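Local coordinates for uncharacterized protein (Bacteroides ovatus, PDB 4IPB) that is of unknown function but belongs to the PepSY-like, putative beta-lactamase-inhibitor-like family, built here on one long antiparallel sheet, at residues A[38-43]-A[55-60]; A[97-102]-A[112-117]; A[10-15]-A[44-49]. One frame throughout, in Å; residues are numbered along the deposited sequence.

Contact 1 of 3, residues A[38-43]-A[55-60]; sequences NGFTKN and TLTDLV
Backbone hydrogen bonds join T41 to D58 and N43 to L56. N43 and L56 bond both ways: N43 N gives to L56 O at 2.9 Å, and L56 N gives to N43 O at 2.8 Å. D58 N reaches T41 O at 2.9 Å, with an N-H...O angle of 178°. T41 N and D58 O do not bond directly; a water accepts from the one and donates to the other.

A second water ties side chains to the backbone. It accepts from N43 ND2 and donates to both L56 O and D58 OD1. The other end of the N43 amide, OD1, bonds N34 on the next strand.

The direct polar side-chain bond lies on the other face of the sheet. The K42 chain runs alongside T57, and its NZ gives a hydrogen bond to T57 OG1 at 2.7 Å. Bends at chi2 and chi4 (-134° and -130°) bring the ammonium back over the neighbouring strand.

Packing gathers round F40. Its CB meets T57 CG2 at 3.7 Å, and CE1 meets L59 CD2 at 4.1 Å. The ring also has a polar neighbour: D58 O lies at its edge, in plane, 3.5 Å from F40 CD1.

The two segments pair the start of strand 40-46 with the end of strand 52-58, at the open end of an antiparallel beta hairpin in the PepSY-like sheet.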
ATOM      1  N   ASN A  38      -9.174   2.490  12.684  1.00 51.44           N
ATOM      2  CA  ASN A  38      -8.672   3.680  13.417  1.00 52.57           C
ATOM      3  C   ASN A  38      -8.369   4.841  12.489  1.00 44.13           C
ATOM      4  O   ASN A  38      -7.293   5.444  12.559  1.00 53.68           O
ATOM      5  CB  ASN A  38      -7.408   3.335  14.213  1.00 56.02           C
ATOM      6  CG  ASN A  38      -7.603   2.155  15.142  1.00 65.17           C
ATOM      7  OD1 ASN A  38      -8.545   2.129  15.928  1.00 72.77           O
ATOM      8  ND2 ASN A  38      -6.713   1.166  15.055  1.00 74.87           N
ATOM      9  N   GLY A  39      -9.291   5.111  11.572  1.00 34.77           N
ATOM     10  CA  GLY A  39      -9.159   6.203  10.635  1.00 30.87           C
ATOM     11  C   GLY A  39      -8.406   5.983   9.330  1.00 33.37           C
ATOM     12  O   GLY A  39      -8.304   6.903   8.536  1.00 31.42           O
ATOM     13  N   PHE A  40      -7.877   4.774   9.083  1.00 28.95           N
ATOM     14  CA  PHE A  40      -7.102   4.520   7.861  1.00 25.21           C
ATOM     15  C   PHE A  40      -7.647   3.342   7.065  1.00 20.59           C
ATOM     16  O   PHE A  40      -8.063   2.350   7.659  1.00 26.02           O
ATOM     17  CB  PHE A  40      -5.610   4.205   8.189  1.00 26.35           C
ATOM     18  CG  PHE A  40      -4.870   5.325   8.884  1.00 27.21           C
ATOM     19  CD1 PHE A  40      -4.263   6.326   8.156  1.00 32.35           C
ATOM     20  CD2 PHE A  40      -4.850   5.397  10.271  1.00 36.30           C
ATOM     21  CE1 PHE A  40      -3.603   7.380   8.788  1.00 38.12           C
ATOM     22  CE2 PHE A  40      -4.203   6.445  10.918  1.00 44.09           C
ATOM     23  CZ  PHE A  40      -3.558   7.426  10.172  1.00 42.27           C
ATOM     24  N   THR A  41      -7.647   3.468   5.752  1.00 19.25           N
ATOM     25  CA  THR A  41      -8.002   2.347   4.876  1.00 20.19           C
ATOM     26  C   THR A  41      -6.861   1.393   4.748  1.00 18.44           C
ATOM     27  O   THR A  41      -5.728   1.795   4.576  1.00 16.57           O
ATOM     28  CB  THR A  41      -8.433   2.815   3.492  1.00 22.77           C
ATOM     29  OG1 THR A  41      -9.621   3.575   3.649  1.00 29.43           O
ATOM     30  CG2 THR A  41      -8.732   1.639   2.566  1.00 25.83           C
ATOM     31  N   LYS A  42      -7.175   0.105   4.870  1.00 16.74           N
ATOM     32  CA  LYS A  42      -6.198  -0.955   4.801  1.00 14.75           C
ATOM     33  C   LYS A  42      -6.568  -2.041   3.783  1.00 13.64           C
ATOM     34  O   LYS A  42      -7.762  -2.299   3.545  1.00 13.48           O
ATOM     35  CB  LYS A  42      -6.106  -1.632   6.160  1.00 17.10           C
ATOM     36  CG  LYS A  42      -5.786  -0.729   7.351  1.00 24.40           C
ATOM     37  CD  LYS A  42      -4.736  -1.328   8.216  1.00 23.55           C
ATOM     38  CE  LYS A  42      -4.255  -0.339   9.256  1.00 27.15           C
ATOM     39  NZ  LYS A  42      -2.779  -0.263   9.250  1.00 23.40           N
ATOM     40  N   ASN A  43      -5.530  -2.604   3.155  1.00 13.18           N
ATOM     41  CA  ASN A  43      -5.664  -3.820   2.334  1.00 12.48           C
ATOM     42  C   ASN A  43      -4.652  -4.790   2.874  1.00 11.63           C
ATOM     43  O   ASN A  43      -3.425  -4.538   2.854  1.00 11.11           O
ATOM     44  CB  ASN A  43      -5.421  -3.501   0.864  1.00 13.67           C
ATOM     45  CG  ASN A  43      -6.539  -2.720   0.277  1.00 16.80           C
ATOM     46  OD1 ASN A  43      -7.579  -3.298  -0.091  1.00 17.26           O
ATOM     47  ND2 ASN A  43      -6.371  -1.418   0.174  1.00 18.62           N
ATOM     48  N   THR A  55       0.588  -5.838   4.251  1.00  9.99           N
ATOM     49  CA  THR A  55      -0.448  -4.924   4.556  1.00 10.64           C
ATOM     50  C   THR A  55      -0.097  -3.581   3.930  1.00 11.49           C
ATOM     51  O   THR A  55       1.040  -3.102   4.070  1.00 11.14           O
ATOM     52  CB  THR A  55      -0.550  -4.750   6.078  1.00 12.61           C
ATOM     53  OG1 THR A  55      -1.027  -5.971   6.660  1.00 12.22           O
ATOM     54  CG2 THR A  55      -1.511  -3.613   6.432  1.00 12.26           C
ATOM     55  N   LEU A  56      -1.089  -2.990   3.303  1.00 11.01           N
ATOM     56  CA  LEU A  56      -0.976  -1.664   2.697  1.00 11.98           C
ATOM     57  C   LEU A  56      -1.930  -0.724   3.406  1.00 11.76           C
ATOM     58  O   LEU A  56      -3.162  -0.977   3.474  1.00 13.15           O
ATOM     59  CB  LEU A  56      -1.244  -1.704   1.223  1.00 13.17           C
ATOM     60  CG  LEU A  56      -0.267  -2.527   0.426  1.00 12.81           C
ATOM     61  CD1 LEU A  56      -0.636  -3.992   0.332  1.00 14.27           C
ATOM     62  CD2 LEU A  56      -0.097  -1.970  -0.967  1.00 13.82           C
ATOM     63  N   THR A  57      -1.388   0.372   3.961  1.00 11.29           N
ATOM     64  CA  THR A  57      -2.180   1.325   4.699  1.00 12.99           C
ATOM     65  C   THR A  57      -2.146   2.665   3.955  1.00 13.56           C
ATOM     66  O   THR A  57      -1.078   3.165   3.617  1.00 12.31           O
ATOM     67  CB  THR A  57      -1.645   1.580   6.117  1.00 13.05           C
ATOM     68  OG1 THR A  57      -1.576   0.329   6.854  1.00 13.59           O
ATOM     69  CG2 THR A  57      -2.515   2.533   6.901  1.00 14.84           C
ATOM     70  N   ASP A  58      -3.325   3.209   3.695  1.00 15.07           N
ATOM     71  CA  ASP A  58      -3.429   4.462   2.983  1.00 16.98           C
ATOM     72  C   ASP A  58      -3.256   5.623   3.953  1.00 16.19           C
ATOM     73  O   ASP A  58      -4.179   5.959   4.712  1.00 18.37           O
ATOM     74  CB  ASP A  58      -4.825   4.583   2.379  1.00 20.43           C
ATOM     75  CG  ASP A  58      -5.141   3.484   1.341  1.00 30.45           C
ATOM     76  OD1 ASP A  58      -4.231   2.926   0.737  1.00 32.48           O
ATOM     77  OD2 ASP A  58      -6.345   3.217   1.111  1.00 41.19           O
ATOM     78  N   LEU A  59      -2.091   6.239   3.897  1.00 14.54           N
ATOM     79  CA  LEU A  59      -1.747   7.374   4.743  1.00 15.04           C
ATOM     80  C   LEU A  59      -2.191   8.719   4.168  1.00 16.29           C
ATOM     81  O   LEU A  59      -2.287   9.676   4.914  1.00 16.91           O
ATOM     82  CB  LEU A  59      -0.240   7.392   4.987  1.00 15.18           C
ATOM     83  CG  LEU A  59       0.399   6.180   5.678  1.00 15.26           C
ATOM     84  CD1 LEU A  59       1.901   6.355   5.846  1.00 16.22           C
ATOM     85  CD2 LEU A  59      -0.240   5.941   7.014  1.00 17.31           C
ATOM     86  N   VAL A  60      -2.501   8.746   2.863  1.00 16.65           N
ATOM     87  CA  VAL A  60      -3.177   9.870   2.165  1.00 19.94           C
ATOM     88  C   VAL A  60      -2.218  11.039   1.880  1.00 21.03           C
ATOM     89  O   VAL A  60      -2.112  11.486   0.737  1.00 22.62           O
ATOM     90  CB  VAL A  60      -4.424  10.387   2.901  1.00 23.23           C
ATOM     91  CG1 VAL A  60      -5.122  11.479   2.086  1.00 26.30           C
ATOM     92  CG2 VAL A  60      -5.396   9.248   3.217  1.00 25.75           C
TER
HETATM   93  O   HOH W   1      -6.814   6.191   4.754  1.00 22.75           O
HETATM   94  O   HOH W   2      -4.353   0.297   1.142  1.00 21.96           O

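Contact 2 of 3, residues A[97-102]-A[112-117]; sequences IIVIKV and QLFYTP
The F114 ring meets I97 at its edge, where I97 CG2 lies near the ring plane, 4.0 Å from F114 CD2. V99 CG2 approaches the same CD2 obliquely at 3.8 Å. V99 and F114 rise from the sheet as neighbours on one face. The Y115 ring has the carbonyl O of I98 at its edge. I100 CD1 comes to it obliquely, 3.8 Å from Y115 CD2. The amide of Q112 packs against V99, with NE2 3.8 Å from V99 CG1. With V99 CG1 anti to the backbone N (chi1 -178°), one methyl is directed to Q112 and the other to F114.

The backbones pair as regular antiparallel strands. I98 and Y115 exchange two nearly straight bonds, I98 N to Y115 O and Y115 N to I98 O, each 2.8 Å. I100 and L113 exchange two more, I100 N to L113 O at 2.9 Å and L113 N to I100 O at 2.8 Å. V99 with F114 and K101 with Q112 are the non-hydrogen-bonded pairs. V102 lies across L113, with V102 CG1 3.9 Å from L113 CD1.

Outside the hairpin, R125 bonds Q112 OE1, Q112 NE2 gives to I133 O, and K123 makes a cation-pi contact with F114. Helix 67-75 packs on the face of I98, I100, L113 and Y115, mainly through F73, while F139 of helix 136-139 meets I97, V99 and F114 on the opposite face. Strand 82-90 pairs with strand 97-104 along one edge of the hairpin, and strand 121-126 flanks the other.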
ATOM      1  N   ILE A  97       8.075  -0.387   2.556  1.00 10.83           N
ATOM      2  CA  ILE A  97       8.188   0.525   1.428  1.00 11.51           C
ATOM      3  C   ILE A  97       7.083   1.583   1.550  1.00 11.31           C
ATOM      4  O   ILE A  97       5.958   1.265   1.861  1.00 11.23           O
ATOM      5  CB  ILE A  97       7.959  -0.176   0.085  1.00 12.27           C
ATOM      6  CG1 ILE A  97       8.974  -1.266  -0.116  1.00 14.54           C
ATOM      7  CG2 ILE A  97       8.083   0.838  -1.059  1.00 13.42           C
ATOM      8  CD1 ILE A  97       8.669  -2.234  -1.265  1.00 14.87           C
ATOM      9  N   ILE A  98       7.455   2.833   1.327  1.00 11.45           N
ATOM     10  CA  ILE A  98       6.521   3.918   1.265  1.00 11.85           C
ATOM     11  C   ILE A  98       6.312   4.286  -0.205  1.00 12.08           C
ATOM     12  O   ILE A  98       7.258   4.576  -0.921  1.00 12.19           O
ATOM     13  CB  ILE A  98       7.028   5.156   2.023  1.00 13.39           C
ATOM     14  CG1 ILE A  98       7.158   4.906   3.523  1.00 14.14           C
ATOM     15  CG2 ILE A  98       6.030   6.307   1.820  1.00 14.50           C
ATOM     16  CD1 ILE A  98       8.456   4.273   3.941  1.00 15.82           C
ATOM     17  N   VAL A  99       5.073   4.235  -0.663  1.00 11.98           N
ATOM     18  CA  VAL A  99       4.759   4.505  -2.063  1.00 12.23           C
ATOM     19  C   VAL A  99       4.028   5.819  -2.074  1.00 12.98           C
ATOM     20  O   VAL A  99       2.945   5.960  -1.484  1.00 13.16           O
ATOM     21  CB  VAL A  99       3.929   3.398  -2.735  1.00 12.33           C
ATOM     22  CG1 VAL A  99       3.719   3.758  -4.174  1.00 12.92           C
ATOM     23  CG2 VAL A  99       4.646   2.061  -2.638  1.00 11.98           C
ATOM     24  N   ILE A 100       4.620   6.797  -2.752  1.00 13.33           N
ATOM     25  CA  ILE A 100       3.979   8.109  -2.909  1.00 13.94           C
ATOM     26  C   ILE A 100       3.567   8.243  -4.352  1.00 14.20           C
ATOM     27  O   ILE A 100       4.409   8.136  -5.241  1.00 13.73           O
ATOM     28  CB  ILE A 100       4.907   9.264  -2.512  1.00 14.81           C
ATOM     29  CG1 ILE A 100       5.491   9.007  -1.113  1.00 14.69           C
ATOM     30  CG2 ILE A 100       4.158  10.588  -2.617  1.00 16.16           C
ATOM     31  CD1 ILE A 100       6.485  10.066  -0.654  1.00 15.03           C
ATOM     32  N   LYS A 101       2.258   8.455  -4.589  1.00 14.65           N
ATOM     33  CA  LYS A 101       1.754   8.673  -5.929  1.00 15.92           C
ATOM     34  C   LYS A 101       1.648  10.164  -6.174  1.00 16.73           C
ATOM     35  O   LYS A 101       0.985  10.892  -5.421  1.00 16.83           O
ATOM     36  CB  LYS A 101       0.396   8.012  -6.135  1.00 17.52           C
ATOM     37  CG  LYS A 101      -0.069   8.045  -7.568  1.00 19.88           C
ATOM     38  CD  LYS A 101      -1.404   7.372  -7.704  1.00 23.66           C
ATOM     39  CE  LYS A 101      -1.872   7.416  -9.136  1.00 27.35           C
ATOM     40  NZ  LYS A 101      -3.316   7.097  -9.253  1.00 34.08           N
ATOM     41  N   VAL A 102       2.334  10.625  -7.221  1.00 16.68           N
ATOM     42  CA  VAL A 102       2.363  12.040  -7.536  1.00 18.36           C
ATOM     43  C   VAL A 102       1.895  12.329  -8.944  1.00 20.32           C
ATOM     44  O   VAL A 102       1.933  11.451  -9.849  1.00 20.54           O
ATOM     45  CB  VAL A 102       3.770  12.623  -7.376  1.00 18.03           C
ATOM     46  CG1 VAL A 102       4.194  12.516  -5.929  1.00 18.14           C
ATOM     47  CG2 VAL A 102       4.782  11.920  -8.259  1.00 17.18           C
ATOM     48  N   GLN A 112       4.366   6.546  -9.434  1.00 14.49           N
ATOM     49  CA  GLN A 112       4.582   5.990  -8.097  1.00 14.02           C
ATOM     50  C   GLN A 112       6.056   6.077  -7.760  1.00 13.51           C
ATOM     51  O   GLN A 112       6.902   5.674  -8.577  1.00 13.40           O
ATOM     52  CB  GLN A 112       4.206   4.513  -7.976  1.00 15.00           C
ATOM     53  CG  GLN A 112       2.722   4.261  -7.930  1.00 16.11           C
ATOM     54  CD  GLN A 112       2.436   2.776  -7.912  1.00 17.64           C
ATOM     55  OE1 GLN A 112       3.003   2.038  -8.686  1.00 18.37           O
ATOM     56  NE2 GLN A 112       1.553   2.326  -7.007  1.00 18.92           N
ATOM     57  N   LEU A 113       6.322   6.600  -6.569  1.00 12.76           N
ATOM     58  CA  LEU A 113       7.665   6.763  -6.038  1.00 12.67           C
ATOM     59  C   LEU A 113       7.785   5.773  -4.908  1.00 12.42           C
ATOM     60  O   LEU A 113       6.967   5.775  -4.023  1.00 12.70           O
ATOM     61  CB  LEU A 113       7.859   8.199  -5.508  1.00 13.42           C
ATOM     62  CG  LEU A 113       7.405   9.363  -6.348  1.00 14.35           C
ATOM     63  CD1 LEU A 113       7.656  10.680  -5.634  1.00 15.12           C
ATOM     64  CD2 LEU A 113       8.040   9.277  -7.698  1.00 14.45           C
ATOM     65  N   PHE A 114       8.787   4.891  -4.949  1.00 12.18           N
ATOM     66  CA  PHE A 114       9.032   3.836  -3.936  1.00 12.21           C
ATOM     67  C   PHE A 114      10.226   4.209  -3.057  1.00 12.59           C
ATOM     68  O   PHE A 114      11.403   4.163  -3.527  1.00 12.90           O
ATOM     69  CB  PHE A 114       9.304   2.524  -4.644  1.00 12.38           C
ATOM     70  CG  PHE A 114       8.116   2.007  -5.463  1.00 12.23           C
ATOM     71  CD1 PHE A 114       7.842   2.532  -6.694  1.00 13.30           C
ATOM     72  CD2 PHE A 114       7.384   0.910  -5.019  1.00 13.69           C
ATOM     73  CE1 PHE A 114       6.779   2.043  -7.458  1.00 13.34           C
ATOM     74  CE2 PHE A 114       6.352   0.404  -5.774  1.00 12.86           C
ATOM     75  CZ  PHE A 114       6.021   0.997  -7.000  1.00 13.23           C
ATOM     76  N   TYR A 115       9.924   4.591  -1.816  1.00 12.13           N
ATOM     77  CA  TYR A 115      10.907   5.018  -0.859  1.00 12.57           C
ATOM     78  C   TYR A 115      11.134   3.950   0.225  1.00 12.33           C
ATOM     79  O   TYR A 115      10.182   3.328   0.699  1.00 12.14           O
ATOM     80  CB  TYR A 115      10.467   6.313  -0.117  1.00 13.01           C
ATOM     81  CG  TYR A 115      10.631   7.564  -0.933  1.00 13.92           C
ATOM     82  CD1 TYR A 115      11.814   8.243  -0.905  1.00 15.51           C
ATOM     83  CD2 TYR A 115       9.575   8.079  -1.699  1.00 14.87           C
ATOM     84  CE1 TYR A 115      12.000   9.401  -1.652  1.00 16.66           C
ATOM     85  CE2 TYR A 115       9.750   9.236  -2.461  1.00 15.77           C
ATOM     86  CZ  TYR A 115      10.948   9.884  -2.416  1.00 17.05           C
ATOM     87  OH  TYR A 115      11.170  11.026  -3.156  1.00 22.25           O
ATOM     88  N   THR A 116      12.366   3.871   0.670  1.00 12.79           N
ATOM     89  CA  THR A 116      12.680   3.082   1.849  1.00 12.81           C
ATOM     90  C   THR A 116      12.382   3.933   3.070  1.00 13.37           C
ATOM     91  O   THR A 116      12.334   5.191   3.009  1.00 13.77           O
ATOM     92  CB  THR A 116      14.165   2.629   1.905  1.00 13.68           C
ATOM     93  OG1 THR A 116      15.006   3.739   2.219  1.00 14.02           O
ATOM     94  CG2 THR A 116      14.631   1.977   0.582  1.00 13.72           C
ATOM     95  N   PRO A 117      12.257   3.295   4.232  1.00 13.97           N
ATOM     96  CA  PRO A 117      12.134   4.058   5.496  1.00 14.87           C
ATOM     97  C   PRO A 117      13.287   4.969   5.832  1.00 16.34           C
ATOM     98  O   PRO A 117      13.106   5.879   6.648  1.00 17.08           O
ATOM     99  CB  PRO A 117      12.004   2.961   6.553  1.00 15.44           C
ATOM    100  CG  PRO A 117      11.409   1.790   5.753  1.00 14.93           C
ATOM    101  CD  PRO A 117      12.160   1.855   4.465  1.00 14.75           C
TER

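Contact 3 of 3, residues A[10-15]-A[44-49]; sequences STFKKM and VWFNVR
The F46 ring is the centre of the tight part, reaching from the strand to three helix residues. T11 CG2 comes to its edge, near the ring plane, 3.7 Å from F46 CE2. F12 offers its CB obliquely to F46 CZ at 3.8 Å. F46 CZ in turn lies in plane at the edge of the F12 ring, 3.9 Å from F12 CD1, and the two side chains run roughly perpendicular. F12 has its CG anti to the backbone N (chi1 176°), which carries its ring past F46. There it makes edge-to-face contacts with W24 and F35.

M15, a selenomethionine, comes down from the helix alongside the F46 ring, the two side chains running in opposite senses. Its SE is 3.9 Å from F46 CE2 and 4.9 Å from the ring centroid. The approach is oblique, 68° off the ring normal. This is a Met-aromatic contact. The chain bends at its end, and the methyl CE turns to V44 CG1 at 4.3 Å.

The contact lays the N-terminal helix 6-15 against the face of the antiparallel sheet that carries V44 and F46. The axes of helix segment 10-15 and strand segment 44-46 come within 10.1 Å, at 145° between their directions.

After F46 the side-chain packing ends, and polar bonds to the turn take over. T11 OG1, at the margin of the aromatic cluster, is hydrogen-bonded to G50 O, and N7 ND2 gives a bond to V48 O, which keeps the turn tied to the helix. Within the turn, N47 OD1 takes a weak bond from R49 N. The outer side of the helix and much of the turn are exposed to solvent.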
ATOM      1  N   SER A  10      -9.482 -16.913   9.738  1.00 15.24           N
ATOM      2  CA  SER A  10      -8.992 -17.161  11.095  0.70 15.92           C
ATOM      3  C   SER A  10      -7.786 -16.281  11.414  1.00 14.80           C
ATOM      4  O   SER A  10      -7.708 -15.613  12.481  1.00 15.35           O
ATOM      5  CB  SER A  10      -8.588 -18.626  11.229  0.70 16.38           C
ATOM      6  OG  SER A  10      -8.095 -18.892  12.533  0.70 17.29           O
ATOM      7  N   THR A  11      -6.849 -16.229  10.482  1.00 13.35           N
ATOM      8  CA  THR A  11      -5.655 -15.397  10.715  1.00 12.93           C
ATOM      9  C   THR A  11      -6.061 -13.939  10.736  1.00 12.20           C
ATOM     10  O   THR A  11      -5.611 -13.153  11.597  1.00 11.88           O
ATOM     11  CB  THR A  11      -4.613 -15.603   9.629  1.00 13.51           C
ATOM     12  OG1 THR A  11      -4.271 -16.988   9.610  1.00 14.01           O
ATOM     13  CG2 THR A  11      -3.397 -14.783   9.966  1.00 13.53           C
ATOM     14  N   PHE A  12      -6.981 -13.551   9.822  1.00 12.24           N
ATOM     15  CA  PHE A  12      -7.392 -12.151   9.740  1.00 11.95           C
ATOM     16  C   PHE A  12      -8.040 -11.704  11.044  1.00 12.55           C
ATOM     17  O   PHE A  12      -7.797 -10.593  11.527  1.00 12.10           O
ATOM     18  CB  PHE A  12      -8.317 -11.898   8.547  1.00 12.31           C
ATOM     19  CG  PHE A  12      -8.836 -10.504   8.495  1.00 12.27           C
ATOM     20  CD1 PHE A  12      -8.052  -9.478   8.006  1.00 12.04           C
ATOM     21  CD2 PHE A  12     -10.086 -10.205   9.022  1.00 13.44           C
ATOM     22  CE1 PHE A  12      -8.563  -8.180   7.977  1.00 12.73           C
ATOM     23  CE2 PHE A  12     -10.558  -8.937   9.027  1.00 13.24           C
ATOM     24  CZ  PHE A  12      -9.772  -7.913   8.490  1.00 13.08           C
ATOM     25  N   LYS A  13      -8.873 -12.555  11.599  1.00 13.64           N
ATOM     26  CA  LYS A  13      -9.595 -12.247  12.838  1.00 15.87           C
ATOM     27  C   LYS A  13      -8.623 -12.089  14.005  1.00 15.21           C
ATOM     28  O   LYS A  13      -8.872 -11.294  14.913  1.00 16.22           O
ATOM     29  CB  LYS A  13     -10.637 -13.315  13.135  1.00 18.56           C
ATOM     30  CG  LYS A  13     -11.482 -13.079  14.388  1.00 24.72           C
ATOM     31  CD  LYS A  13     -12.493 -11.989  14.105  1.00 29.42           C
ATOM     32  CE  LYS A  13     -13.418 -11.665  15.258  1.00 35.18           C
ATOM     33  NZ  LYS A  13     -14.238 -10.530  14.739  1.00 37.55           N
ATOM     34  N   LYS A  14      -7.502 -12.799  13.989  1.00 14.74           N
ATOM     35  CA  LYS A  14      -6.465 -12.565  15.003  1.00 14.77           C
ATOM     36  C   LYS A  14      -5.725 -11.231  14.836  1.00 13.28           C
ATOM     37  O   LYS A  14      -5.460 -10.529  15.852  1.00 13.67           O
ATOM     38  CB  LYS A  14      -5.490 -13.708  15.014  1.00 16.31           C
ATOM     39  CG  LYS A  14      -6.149 -15.001  15.477  1.00 20.03           C
ATOM     40  CD  LYS A  14      -5.113 -16.082  15.609  1.00 25.76           C
ATOM     41  CE  LYS A  14      -5.770 -17.267  16.266  1.00 29.81           C
ATOM     42  NZ  LYS A  14      -6.415 -18.072  15.200  1.00 31.97           N
HETATM   43  N   MSE A  15      -5.467 -10.842  13.593  1.00 12.16           N
HETATM   44  CA  MSE A  15      -4.788  -9.569  13.301  1.00 11.86           C
HETATM   45  C   MSE A  15      -5.669  -8.365  13.592  1.00 12.93           C
HETATM   46  O   MSE A  15      -5.180  -7.328  14.064  1.00 15.29           O
HETATM   47  CB  MSE A  15      -4.319  -9.530  11.850  1.00 11.61           C
HETATM   48  CG  MSE A  15      -3.232 -10.518  11.607  1.00 10.78           C
HETATM   49 SE   MSE A  15      -2.557 -10.374   9.796  0.75  9.67          SE
HETATM   50  CE  MSE A  15      -1.614  -8.797   9.871  1.00  9.92           C
ATOM     51  N   VAL A  44      -5.172  -5.910   3.378  1.00 11.15           N
ATOM     52  CA  VAL A  44      -4.327  -6.887   4.050  1.00 10.55           C
ATOM     53  C   VAL A  44      -4.424  -8.183   3.261  1.00 10.62           C
ATOM     54  O   VAL A  44      -5.529  -8.709   3.059  1.00 10.79           O
ATOM     55  CB  VAL A  44      -4.762  -7.110   5.529  1.00 10.50           C
ATOM     56  CG1 VAL A  44      -3.851  -8.136   6.250  1.00 10.87           C
ATOM     57  CG2 VAL A  44      -4.809  -5.783   6.302  1.00 10.47           C
ATOM     58  N   TRP A  45      -3.270  -8.706   2.877  1.00 10.26           N
ATOM     59  CA  TRP A  45      -3.174  -9.828   1.960  1.00 10.50           C
ATOM     60  C   TRP A  45      -2.651 -11.104   2.622  1.00 10.52           C
ATOM     61  O   TRP A  45      -1.792 -11.042   3.505  1.00 10.25           O
ATOM     62  CB  TRP A  45      -2.251  -9.457   0.798  1.00 10.73           C
ATOM     63  CG  TRP A  45      -2.773  -8.393  -0.063  1.00 11.17           C
ATOM     64  CD1 TRP A  45      -2.681  -7.008   0.096  1.00 10.97           C
ATOM     65  CD2 TRP A  45      -3.366  -8.594  -1.359  1.00 12.38           C
ATOM     66  NE1 TRP A  45      -3.299  -6.388  -0.966  1.00 11.49           N
ATOM     67  CE2 TRP A  45      -3.691  -7.330  -1.878  1.00 12.12           C
ATOM     68  CE3 TRP A  45      -3.773  -9.741  -2.069  1.00 12.81           C
ATOM     69  CZ2 TRP A  45      -4.347  -7.183  -3.088  1.00 14.07           C
ATOM     70  CZ3 TRP A  45      -4.359  -9.605  -3.267  1.00 14.05           C
ATOM     71  CH2 TRP A  45      -4.645  -8.327  -3.796  1.00 14.56           C
ATOM     72  N   PHE A  46      -3.178 -12.246   2.183  1.00 11.07           N
ATOM     73  CA  PHE A  46      -2.822 -13.566   2.725  1.00 10.96           C
ATOM     74  C   PHE A  46      -2.619 -14.569   1.612  1.00 11.43           C
ATOM     75  O   PHE A  46      -3.180 -14.401   0.522  1.00 12.18           O
ATOM     76  CB  PHE A  46      -3.990 -14.130   3.591  1.00 11.35           C
ATOM     77  CG  PHE A  46      -4.371 -13.233   4.730  1.00 11.10           C
ATOM     78  CD1 PHE A  46      -5.175 -12.141   4.562  1.00 11.31           C
ATOM     79  CD2 PHE A  46      -3.814 -13.451   5.976  1.00 10.86           C
ATOM     80  CE1 PHE A  46      -5.451 -11.277   5.646  1.00 10.81           C
ATOM     81  CE2 PHE A  46      -4.111 -12.620   7.057  1.00 10.66           C
ATOM     82  CZ  PHE A  46      -4.912 -11.518   6.882  1.00 10.48           C
ATOM     83  N   ASN A  47      -1.817 -15.595   1.883  1.00 11.82           N
ATOM     84  CA  ASN A  47      -1.673 -16.712   0.966  1.00 12.77           C
ATOM     85  C   ASN A  47      -2.668 -17.833   1.324  1.00 13.34           C
ATOM     86  O   ASN A  47      -3.446 -17.732   2.294  1.00 12.64           O
ATOM     87  CB  ASN A  47      -0.222 -17.186   0.891  1.00 13.11           C
ATOM     88  CG  ASN A  47       0.233 -17.904   2.138  1.00 13.60           C
ATOM     89  OD1 ASN A  47      -0.574 -18.362   2.967  1.00 13.06           O
ATOM     90  ND2 ASN A  47       1.543 -17.956   2.310  1.00 14.69           N
ATOM     91  N   VAL A  48      -2.706 -18.867   0.472  1.00 14.33           N
ATOM     92  CA  VAL A  48      -3.638 -19.965   0.629  1.00 15.70           C
ATOM     93  C   VAL A  48      -3.435 -20.793   1.905  1.00 15.95           C
ATOM     94  O   VAL A  48      -4.364 -21.517   2.297  1.00 15.88           O
ATOM     95  CB  VAL A  48      -3.594 -20.839  -0.634  1.00 17.47           C
ATOM     96  CG1 VAL A  48      -2.304 -21.629  -0.660  1.00 17.74           C
ATOM     97  CG2 VAL A  48      -4.820 -21.739  -0.744  1.00 19.01           C
ATOM     98  N   ARG A  49      -2.274 -20.645   2.546  1.00 15.50           N
ATOM     99  CA  ARG A  49      -1.990 -21.303   3.814  1.00 16.39           C
ATOM    100  C   ARG A  49      -2.525 -20.452   4.974  1.00 15.70           C
ATOM    101  O   ARG A  49      -2.340 -20.798   6.134  1.00 16.87           O
ATOM    102  CB  ARG A  49      -0.499 -21.463   4.039  1.00 17.05           C
ATOM    103  CG  ARG A  49       0.346 -22.003   2.913  1.00 20.06           C
ATOM    104  CD  ARG A  49       0.352 -23.466   2.823  1.00 22.42           C
ATOM    105  NE  ARG A  49       0.963 -24.223   3.939  1.00 22.85           N
ATOM    106  CZ  ARG A  49       0.817 -25.537   4.018  1.00 23.15           C
ATOM    107  NH1 ARG A  49       0.119 -26.175   3.066  1.00 23.66           N
ATOM    108  NH2 ARG A  49       1.319 -26.217   5.040  1.00 24.58           N
TER

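In the fold
All three contacts reach the same antiparallel sheet. Contacts 1 and 2 lie in two hairpins of this sheet, with strand 82-90 between them; their centres are about 14 Å apart and they do not touch. Contact 2 is the more buried, and its touching side chains are mostly apolar. Contact 1 is partly buried and mixes backbone bonds with waters and a lysine-threonine bond. Contact 3 is also buried but lies about 17 Å, centre to centre, from the middle of the chain. It shares strand 40-46 with contact 1 and touches it: V44 CG1 packs on T55 OG1, and W45 CD1 on L56 CD1. It holds a helix to the sheet through aromatic and selenium packing. Contacts 2 and 3 lie on opposite sides of the chain's centre.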